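Side-chain contacts in xyloglucanase (Paenibacillus pabuli, PDB 2JEP), which hydrolyses the beta-1,4-linked glucan backbone of xyloglucan, a plant cell-wall polysaccharide, as a glycoside hydrolase of family 5: residues Ser334-Asn337 and Val338-Ala342; Val381-Gln384 and Asn385-Asn388; Ser286-Pro289 and Ala290-Ser293. All coordinates share one frame; numbering follows the deposited sequence. Where two conformers were deposited one is given.

Interaction 1: Ser334-Asn337 and Val338-Ala342; sequences SSNN and VYRAA
N337 OD1 is gripped by two nitrogens of R340, NE and NH2, in a side-on clasp within the first turn of helix 336-353. R340 NE and NH2 both lie 2.9 Å from N337 OD1, NE almost in line with the amide C=O and NH2 tilted from the amide plane. The oxygen sits in the guanidinium plane, and the two flat groups, running side by side, are 31° apart. A bend in the arginine chain at chi3 (-61°) helps bring its NE edge round to the asparagine. N336 packs obliquely on the same chain, its OD1 3.4 Å from R340 CD, but its amide bonds elsewhere: OD1 accepts from K329 N and ND2 donates to T280 O. S335 OG lies at the edge of the Y339 ring, 3.4 Å from CE2, and is hydrogen-bonded to D333. A water that donates to S335 OG at 2.8 Å also bonds Y339 OH, which is itself hydrogen-bonded to T285 O. The other partners of the guanidinium are S326 O, through NH1, and D328, a long and weak ion pair. Its charge probably polarises the carbonyls of N337 and S326, and the NH1 bond ties the first turn to the preceding loop.

Interaction 2: Val381-Gln384 and Asn385-Asn388; sequences VTQQ and NIIN
The side chains of Q384 and N388, one turn apart at the start of helix 384-393, cross at a slant, their amides turned 39° from each other. The helix follows the eighth strand of the TIM barrel and a short hairpin, and Q383 is its N-cap residue. Q384 NE2 donates to N388 OD1 at 3.1 Å; the acceptor lies close to the plane of the glutamine amide, whereas the donor stands above the plane of the asparagine carbonyl, 44° out of it. Q384 starts out with CG trans to its own N and then folds at chi2 (68°), which carries NE2 over to N388. Were N388 replaced by alanine, Q384 NE2 would probably lose this acceptor and its amide be freer to turn. Q383 and I386 run alongside each other in one direction, with Q383 OE1 3.9 Å from I386 CD1. V381 and I387 instead meet tip to tip, V381 CG1 to I387 CD1 at 3.8 Å, beside F374 of the hairpin. At the N-cap, Q383 O accepts a nearly straight bond from I387 N at 3.1 Å. The amide oxygen of Q383 bonds to the first turn through a water, which donates to Q383 OE1 at 2.7 Å and accepts from I386 N at 3.1 Å.

Interaction 3: Ser286-Pro289 and Ala290-Ser293; sequences STNP and AKKS
The backbone closes two overlapping turns, K291 N donating to N288 O at 3.1 Å and K292 N to P289 O at 3.2 Å. The side chain of N288 adds a third bond at the start of this short 3-10 segment: its OD1 accepts from A290 N at 3.0 Å, the donor lying above the acceptor's carbonyl plane. The first torsion of N288 (-172°) swings CG away from its own N and places the amide beside the following residues, where OD1 also packs on A290 CB. Asparagine followed by proline, with both the side-chain and the main-chain oxygen accepting from the next residues, is an Asx-Pro turn. It shapes a surface loop of the TIM barrel, on the way from strand 259-265 and helix 269-272 to helix 298-313. In one of two conformers, so only tentatively, the extended K291 chain crosses N288 at a slant, with K291 CE 3.5 Å from N288 ND2. K292 is stretched out along S286: its CB lies 3.5 Å from S286 OG and its CD 3.7 Å from S286 CB, the hydroxyl thus resting against the methylenes. That hydroxyl has its polar partner in Q281 OE1, an oxygen that also accepts from T287 N and N288 N, which probably steadies the residues leading into the turn. The straight run of K292 delivers its ammonium group to a water, 2.9 Å from NZ, which donates to S286 O at 3.0 Å; NZ also makes a weak hydrogen bond to G283 O.

Along the chain the order is interaction 3, interaction 1, interaction 2, but in space interaction 1 is the middle one. Its centre lies 11 Å from that of interaction 2 and 12 Å from that of interaction 3, whereas the outer two are 23 Å apart and do not touch. R340 packs on Q383 and I386, joining the starts of helices 336-353 and 384-393; Y339 packs on S286 and T287 of the loop between helix 269-272 and helix 298-313. All three lie in segments following the sixth, seventh and eighth barrel strands. Together they form a continuous peripheral band of the TIM barrel, well away from the centre of the chain.

Interaction 1: Ser334-Asn337 and Val338-Ala342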
ATOM      1  N   SER A 334      -9.921   6.430  27.217  1.00  6.66           N
ATOM      2  CA  SER A 334      -8.559   6.675  27.626  1.00  6.98           C
ATOM      3  C   SER A 334      -7.656   5.454  27.576  1.00  7.62           C
ATOM      4  O   SER A 334      -6.435   5.596  27.658  1.00  8.15           O
ATOM      5  CB  SER A 334      -8.495   7.316  29.009  1.00  7.73           C
ATOM      6  OG  SER A 334      -9.029   6.430  29.981  1.00  8.77           O
ATOM      7  N   SER A 335      -8.238   4.270  27.393  1.00  7.26           N
ATOM      8  CA  SER A 335      -7.461   3.040  27.208  1.00  7.36           C
ATOM      9  C   SER A 335      -7.214   2.642  25.752  1.00  6.86           C
ATOM     10  O   SER A 335      -6.612   1.619  25.500  1.00  7.71           O
ATOM     11  CB  SER A 335      -8.099   1.881  27.940  1.00  7.95           C
ATOM     12  OG  SER A 335      -9.310   1.422  27.352  1.00  9.19           O
ATOM     13  N   ASN A 336      -7.643   3.459  24.795  1.00  6.94           N
ATOM     14  CA  ASN A 336      -7.611   3.034  23.402  1.00  6.85           C
ATOM     15  C   ASN A 336      -6.251   2.608  22.906  1.00  6.94           C
ATOM     16  O   ASN A 336      -6.156   1.691  22.091  1.00  6.96           O
ATOM     17  CB  ASN A 336      -8.217   4.122  22.523  1.00  7.34           C
ATOM     18  CG  ASN A 336      -8.090   3.843  21.033  1.00  6.72           C
ATOM     19  OD1 ASN A 336      -7.352   4.557  20.335  1.00  7.25           O
ATOM     20  ND2 ASN A 336      -8.836   2.853  20.521  1.00  6.82           N
ATOM     21  N   ASN A 337      -5.177   3.260  23.348  1.00  7.22           N
ATOM     22  CA  ASN A 337      -3.865   2.897  22.808  1.00  7.30           C
ATOM     23  C   ASN A 337      -3.433   1.483  23.192  1.00  7.50           C
ATOM     24  O   ASN A 337      -2.641   0.875  22.477  1.00  8.25           O
ATOM     25  CB  ASN A 337      -2.796   3.923  23.173  1.00  8.09           C
ATOM     26  CG  ASN A 337      -2.789   5.121  22.257  1.00  8.17           C
ATOM     27  OD1 ASN A 337      -3.133   5.012  21.091  1.00  9.82           O
ATOM     28  ND2 ASN A 337      -2.431   6.285  22.788  1.00  9.39           N
ATOM     29  N   VAL A 338      -3.956   0.947  24.292  1.00  7.60           N
ATOM     30  CA  VAL A 338      -3.699  -0.448  24.603  1.00  8.18           C
ATOM     31  C   VAL A 338      -4.141  -1.320  23.440  1.00  6.99           C
ATOM     32  O   VAL A 338      -3.441  -2.260  23.043  1.00  7.68           O
ATOM     33  CB  VAL A 338      -4.475  -0.888  25.899  1.00  8.38           C
ATOM     34  CG1 VAL A 338      -4.339  -2.377  26.165  1.00  9.68           C
ATOM     35  CG2 VAL A 338      -3.988  -0.057  27.121  1.00  9.87           C
ATOM     36  N   TYR A 339      -5.302  -1.000  22.883  1.00  6.99           N
ATOM     37  CA  TYR A 339      -5.875  -1.799  21.796  1.00  6.40           C
ATOM     38  C   TYR A 339      -5.287  -1.512  20.434  1.00  6.47           C
ATOM     39  O   TYR A 339      -5.189  -2.411  19.609  1.00  7.12           O
ATOM     40  CB  TYR A 339      -7.432  -1.745  21.821  1.00  6.97           C
ATOM     41  CG  TYR A 339      -7.862  -2.056  23.231  1.00  6.45           C
ATOM     42  CD1 TYR A 339      -7.602  -3.312  23.767  1.00  7.26           C
ATOM     43  CD2 TYR A 339      -8.279  -1.050  24.087  1.00  7.34           C
ATOM     44  CE1 TYR A 339      -7.815  -3.583  25.084  1.00  8.10           C
ATOM     45  CE2 TYR A 339      -8.517  -1.320  25.427  1.00  7.68           C
ATOM     46  CZ  TYR A 339      -8.254  -2.582  25.919  1.00  8.11           C
ATOM     47  OH  TYR A 339      -8.424  -2.887  27.260  1.00  9.74           O
ATOM     48  N   ARG A 340      -4.889  -0.260  20.199  1.00  6.76           N
ATOM     49  CA  ARG A 340      -4.162   0.024  18.974  1.00  6.86           C
ATOM     50  C   ARG A 340      -2.861  -0.754  18.921  1.00  7.28           C
ATOM     51  O   ARG A 340      -2.476  -1.283  17.887  1.00  6.85           O
ATOM     52  CB  ARG A 340      -3.935   1.532  18.816  1.00  7.55           C
ATOM     53  CG  ARG A 340      -5.258   2.311  18.747  1.00  6.76           C
ATOM     54  CD  ARG A 340      -5.155   3.577  17.916  1.00  8.92           C
ATOM     55  NE  ARG A 340      -4.175   4.483  18.479  1.00  8.48           N
ATOM     56  CZ  ARG A 340      -3.482   5.406  17.792  1.00  8.23           C
ATOM     57  NH1 ARG A 340      -3.583   5.556  16.468  1.00  8.18           N
ATOM     58  NH2 ARG A 340      -2.661   6.183  18.451  1.00  9.07           N
ATOM     59  N   ALA A 341      -2.172  -0.829  20.052  1.00  7.28           N
ATOM     60  CA  ALA A 341      -0.984  -1.643  20.147  1.00  6.97           C
ATOM     61  C   ALA A 341      -1.321  -3.113  19.945  1.00  7.15           C
ATOM     62  O   ALA A 341      -0.648  -3.799  19.175  1.00  7.88           O
ATOM     63  CB  ALA A 341      -0.280  -1.412  21.488  1.00  7.44           C
ATOM     64  N   ALA A 342      -2.330  -3.625  20.660  1.00  7.60           N
ATOM     65  CA  ALA A 342      -2.682  -5.054  20.542  1.00  7.78           C
ATOM     66  C   ALA A 342      -3.033  -5.417  19.110  1.00  7.66           C
ATOM     67  O   ALA A 342      -2.632  -6.478  18.614  1.00  8.07           O
ATOM     68  CB  ALA A 342      -3.820  -5.412  21.500  1.00  8.74           C
TER
HETATM   69  O   HOH W   1      -9.387  -0.906  28.854  1.00 10.06           O

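Interaction 2: Val381-Gln384 and Asn385-Asn388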
ATOM      1  N   VAL A 381       9.195  10.455  18.069  1.00 11.33           N
ATOM      2  CA  VAL A 381       8.232   9.373  18.204  1.00 10.71           C
ATOM      3  C   VAL A 381       7.051   9.834  19.027  1.00  9.72           C
ATOM      4  O   VAL A 381       7.243  10.414  20.086  1.00 11.15           O
ATOM      5  CB  VAL A 381       8.888   8.163  18.917  1.00 11.75           C
ATOM      6  CG1 VAL A 381       7.869   7.072  19.210  1.00 11.96           C
ATOM      7  CG2 VAL A 381      10.071   7.612  18.079  1.00 13.14           C
ATOM      8  N   THR A 382       5.834   9.564  18.566  1.00  8.47           N
ATOM      9  CA  THR A 382       4.647   9.871  19.341  1.00  8.18           C
ATOM     10  C   THR A 382       3.896   8.629  19.856  1.00  7.76           C
ATOM     11  O   THR A 382       3.046   8.751  20.743  1.00  8.42           O
ATOM     12  CB  THR A 382       3.662  10.719  18.526  1.00  8.30           C
ATOM     13  OG1 THR A 382       3.409  10.029  17.307  1.00  9.65           O
ATOM     14  CG2 THR A 382       4.229  12.123  18.265  1.00  9.69           C
ATOM     15  N   GLN A 383       4.205   7.451  19.318  1.00  7.38           N
ATOM     16  CA  GLN A 383       3.531   6.207  19.710  1.00  7.63           C
ATOM     17  C   GLN A 383       4.534   5.076  19.887  1.00  8.06           C
ATOM     18  O   GLN A 383       4.543   4.101  19.158  1.00  8.52           O
ATOM     19  CB  GLN A 383       2.473   5.840  18.667  1.00  7.24           C
ATOM     20  CG  GLN A 383       1.401   6.892  18.464  1.00  7.82           C
ATOM     21  CD  GLN A 383       0.458   7.063  19.643  1.00  7.53           C
ATOM     22  OE1 GLN A 383       0.384   6.211  20.538  1.00  9.81           O
ATOM     23  NE2 GLN A 383      -0.279   8.174  19.641  1.00  7.54           N
ATOM     24  N   GLN A 384       5.398   5.220  20.883  1.00  9.12           N
ATOM     25  CA  GLN A 384       6.435   4.215  21.131  1.00  9.58           C
ATOM     26  C   GLN A 384       5.833   2.840  21.373  1.00  8.71           C
ATOM     27  O   GLN A 384       6.384   1.828  20.935  1.00  9.39           O
ATOM     28  CB  GLN A 384       7.276   4.603  22.362  1.00 10.64           C
ATOM     29  CG  GLN A 384       8.456   3.712  22.581  1.00 12.31           C
ATOM     30  CD  GLN A 384       9.461   3.880  21.503  1.00 11.44           C
ATOM     31  OE1 GLN A 384       9.955   4.999  21.307  1.00 13.15           O
ATOM     32  NE2 GLN A 384       9.780   2.792  20.748  1.00 14.49           N
ATOM     33  N   ASN A 385       4.729   2.787  22.109  1.00  8.89           N
ATOM     34  CA  ASN A 385       4.195   1.492  22.457  1.00  9.20           C
ATOM     35  C   ASN A 385       3.613   0.767  21.233  1.00  7.98           C
ATOM     36  O   ASN A 385       3.714  -0.449  21.142  1.00  9.19           O
ATOM     37  CB  ASN A 385       3.159   1.586  23.594  1.00 10.18           C
ATOM     38  CG  ASN A 385       3.792   1.675  24.986  1.00 14.31           C
ATOM     39  OD1 ASN A 385       4.982   1.440  25.174  1.00 16.19           O
ATOM     40  ND2 ASN A 385       2.965   1.980  25.977  1.00 20.65           N
ATOM     41  N   ILE A 386       3.044   1.512  20.274  1.00  8.06           N
ATOM     42  CA  ILE A 386       2.569   0.870  19.041  1.00  7.93           C
ATOM     43  C   ILE A 386       3.772   0.406  18.202  1.00  7.91           C
ATOM     44  O   ILE A 386       3.759  -0.685  17.637  1.00  8.42           O
ATOM     45  CB  ILE A 386       1.623   1.794  18.216  1.00  7.57           C
ATOM     46  CG1 ILE A 386       0.333   2.062  18.999  1.00  9.19           C
ATOM     47  CG2 ILE A 386       1.334   1.193  16.824  1.00  8.72           C
ATOM     48  CD1 ILE A 386      -0.547   3.121  18.395  1.00  9.81           C
ATOM     49  N   ILE A 387       4.818   1.226  18.117  1.00  8.39           N
ATOM     50  CA  ILE A 387       6.007   0.780  17.416  1.00  8.68           C
ATOM     51  C   ILE A 387       6.541  -0.481  18.047  1.00  8.35           C
ATOM     52  O   ILE A 387       6.885  -1.454  17.356  1.00  8.59           O
ATOM     53  CB  ILE A 387       7.108   1.881  17.419  1.00  9.09           C
ATOM     54  CG1 ILE A 387       6.640   3.078  16.597  1.00  9.36           C
ATOM     55  CG2 ILE A 387       8.429   1.349  16.873  1.00  9.54           C
ATOM     56  CD1 ILE A 387       7.537   4.319  16.683  1.00 10.00           C
ATOM     57  N   ASN A 388       6.620  -0.480  19.371  1.00  8.41           N
ATOM     58  CA  ASN A 388       7.146  -1.668  20.051  1.00  8.80           C
ATOM     59  C   ASN A 388       6.277  -2.896  19.774  1.00  8.36           C
ATOM     60  O   ASN A 388       6.777  -4.011  19.643  1.00  9.31           O
ATOM     61  CB  ASN A 388       7.230  -1.456  21.571  1.00  8.49           C
ATOM     62  CG  ASN A 388       8.325  -0.510  21.989  1.00  9.89           C
ATOM     63  OD1 ASN A 388       9.208  -0.190  21.216  1.00 11.59           O
ATOM     64  ND2 ASN A 388       8.268  -0.064  23.238  1.00 10.27           N
TER
HETATM   65  O   HOH W   2       1.694   4.042  21.557  1.00 11.64           O

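Interaction 3: Ser286-Pro289 and Ala290-Ser293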
ATOM      1  N   SER A 286      -9.537  -6.651  25.599  1.00  7.80           N
ATOM      2  CA  SER A 286     -10.596  -5.669  25.817  1.00  7.64           C
ATOM      3  C   SER A 286     -11.212  -5.861  27.196  1.00  7.77           C
ATOM      4  O   SER A 286     -11.410  -6.999  27.641  1.00  8.27           O
ATOM      5  CB  SER A 286     -11.644  -5.789  24.724  1.00  8.21           C
ATOM      6  OG  SER A 286     -12.830  -5.104  25.030  1.00  8.61           O
ATOM      7  N   THR A 287     -11.504  -4.750  27.871  1.00  7.27           N
ATOM      8  CA  THR A 287     -12.032  -4.778  29.222  1.00  7.56           C
ATOM      9  C   THR A 287     -13.513  -4.448  29.363  1.00  7.40           C
ATOM     10  O   THR A 287     -14.069  -4.582  30.465  1.00  8.90           O
ATOM     11  CB  THR A 287     -11.268  -3.786  30.149  1.00  7.45           C
ATOM     12  OG1 THR A 287     -11.457  -2.456  29.639  1.00  9.21           O
ATOM     13  CG2 THR A 287      -9.795  -4.132  30.228  1.00  9.34           C
ATOM     14  N   ASN A 288     -14.155  -4.081  28.247  1.00  7.64           N
ATOM     15  CA  ASN A 288     -15.550  -3.665  28.227  1.00  8.56           C
ATOM     16  C   ASN A 288     -16.226  -4.125  26.937  1.00  8.99           C
ATOM     17  O   ASN A 288     -15.858  -3.633  25.901  1.00  9.06           O
ATOM     18  CB  ASN A 288     -15.703  -2.157  28.452  1.00  9.62           C
ATOM     19  CG  ASN A 288     -17.140  -1.734  28.616  1.00 10.28           C
ATOM     20  OD1 ASN A 288     -18.062  -2.481  28.286  1.00 12.59           O
ATOM     21  ND2 ASN A 288     -17.348  -0.517  29.123  1.00 13.28           N
ATOM     22  N   PRO A 289     -17.195  -5.063  26.992  1.00  8.96           N
ATOM     23  CA  PRO A 289     -17.747  -5.565  25.726  1.00  9.21           C
ATOM     24  C   PRO A 289     -18.529  -4.517  24.951  1.00  9.16           C
ATOM     25  O   PRO A 289     -18.674  -4.647  23.734  1.00  8.99           O
ATOM     26  CB  PRO A 289     -18.664  -6.707  26.175  1.00  9.42           C
ATOM     27  CG  PRO A 289     -19.085  -6.336  27.553  1.00 10.22           C
ATOM     28  CD  PRO A 289     -17.874  -5.673  28.154  1.00  8.55           C
ATOM     29  N   ALA A 290     -19.051  -3.503  25.635  1.00  8.93           N
ATOM     30  CA  ALA A 290     -19.779  -2.441  24.973  1.00  9.39           C
ATOM     31  C   ALA A 290     -18.887  -1.566  24.096  1.00  9.61           C
ATOM     32  O   ALA A 290     -19.382  -0.829  23.241  1.00 10.67           O
ATOM     33  CB  ALA A 290     -20.514  -1.596  25.985  1.00 11.59           C
ATOM     34  N   LYS A 291     -17.578  -1.678  24.294  1.00  7.96           N
ATOM     35  CA  LYS A 291     -16.615  -0.896  23.526  0.50  7.68           C
ATOM     36  C   LYS A 291     -15.818  -1.746  22.539  1.00  7.65           C
ATOM     37  O   LYS A 291     -14.859  -1.268  21.943  1.00  8.49           O
ATOM     38  CB  LYS A 291     -15.702  -0.136  24.488  0.50  8.07           C
ATOM     39  CG  LYS A 291     -16.483   0.743  25.477  0.50  8.86           C
ATOM     40  CD  LYS A 291     -15.544   1.530  26.413  0.50  7.18           C
ATOM     41  CE  LYS A 291     -16.289   2.352  27.445  0.50 10.33           C
ATOM     42  NZ  LYS A 291     -15.378   3.244  28.230  0.50 13.75           N
ATOM     43  N   LYS A 292     -16.224  -3.006  22.375  1.00  7.41           N
ATOM     44  CA  LYS A 292     -15.526  -3.999  21.555  1.00  7.25           C
ATOM     45  C   LYS A 292     -16.478  -4.440  20.452  1.00  7.23           C
ATOM     46  O   LYS A 292     -17.689  -4.585  20.693  1.00  8.61           O
ATOM     47  CB  LYS A 292     -15.153  -5.206  22.422  1.00  7.99           C
ATOM     48  CG  LYS A 292     -14.333  -6.258  21.741  1.00  8.03           C
ATOM     49  CD  LYS A 292     -14.156  -7.488  22.654  1.00  7.83           C
ATOM     50  CE  LYS A 292     -13.158  -8.446  22.096  1.00  8.55           C
ATOM     51  NZ  LYS A 292     -12.985  -9.679  22.960  1.00  9.12           N
ATOM     52  N   SER A 293     -15.963  -4.679  19.249  1.00  7.77           N
ATOM     53  CA  SER A 293     -16.809  -5.171  18.164  1.00  7.92           C
ATOM     54  C   SER A 293     -17.364  -6.554  18.522  1.00  8.66           C
ATOM     55  O   SER A 293     -16.871  -7.228  19.427  1.00  9.75           O
ATOM     56  CB  SER A 293     -16.003  -5.287  16.867  1.00  7.91           C
ATOM     57  OG  SER A 293     -15.287  -4.099  16.585  1.00  7.87           O
TER
HETATM   58  O   HOH W   3     -12.356  -9.076  25.718  1.00 10.02           O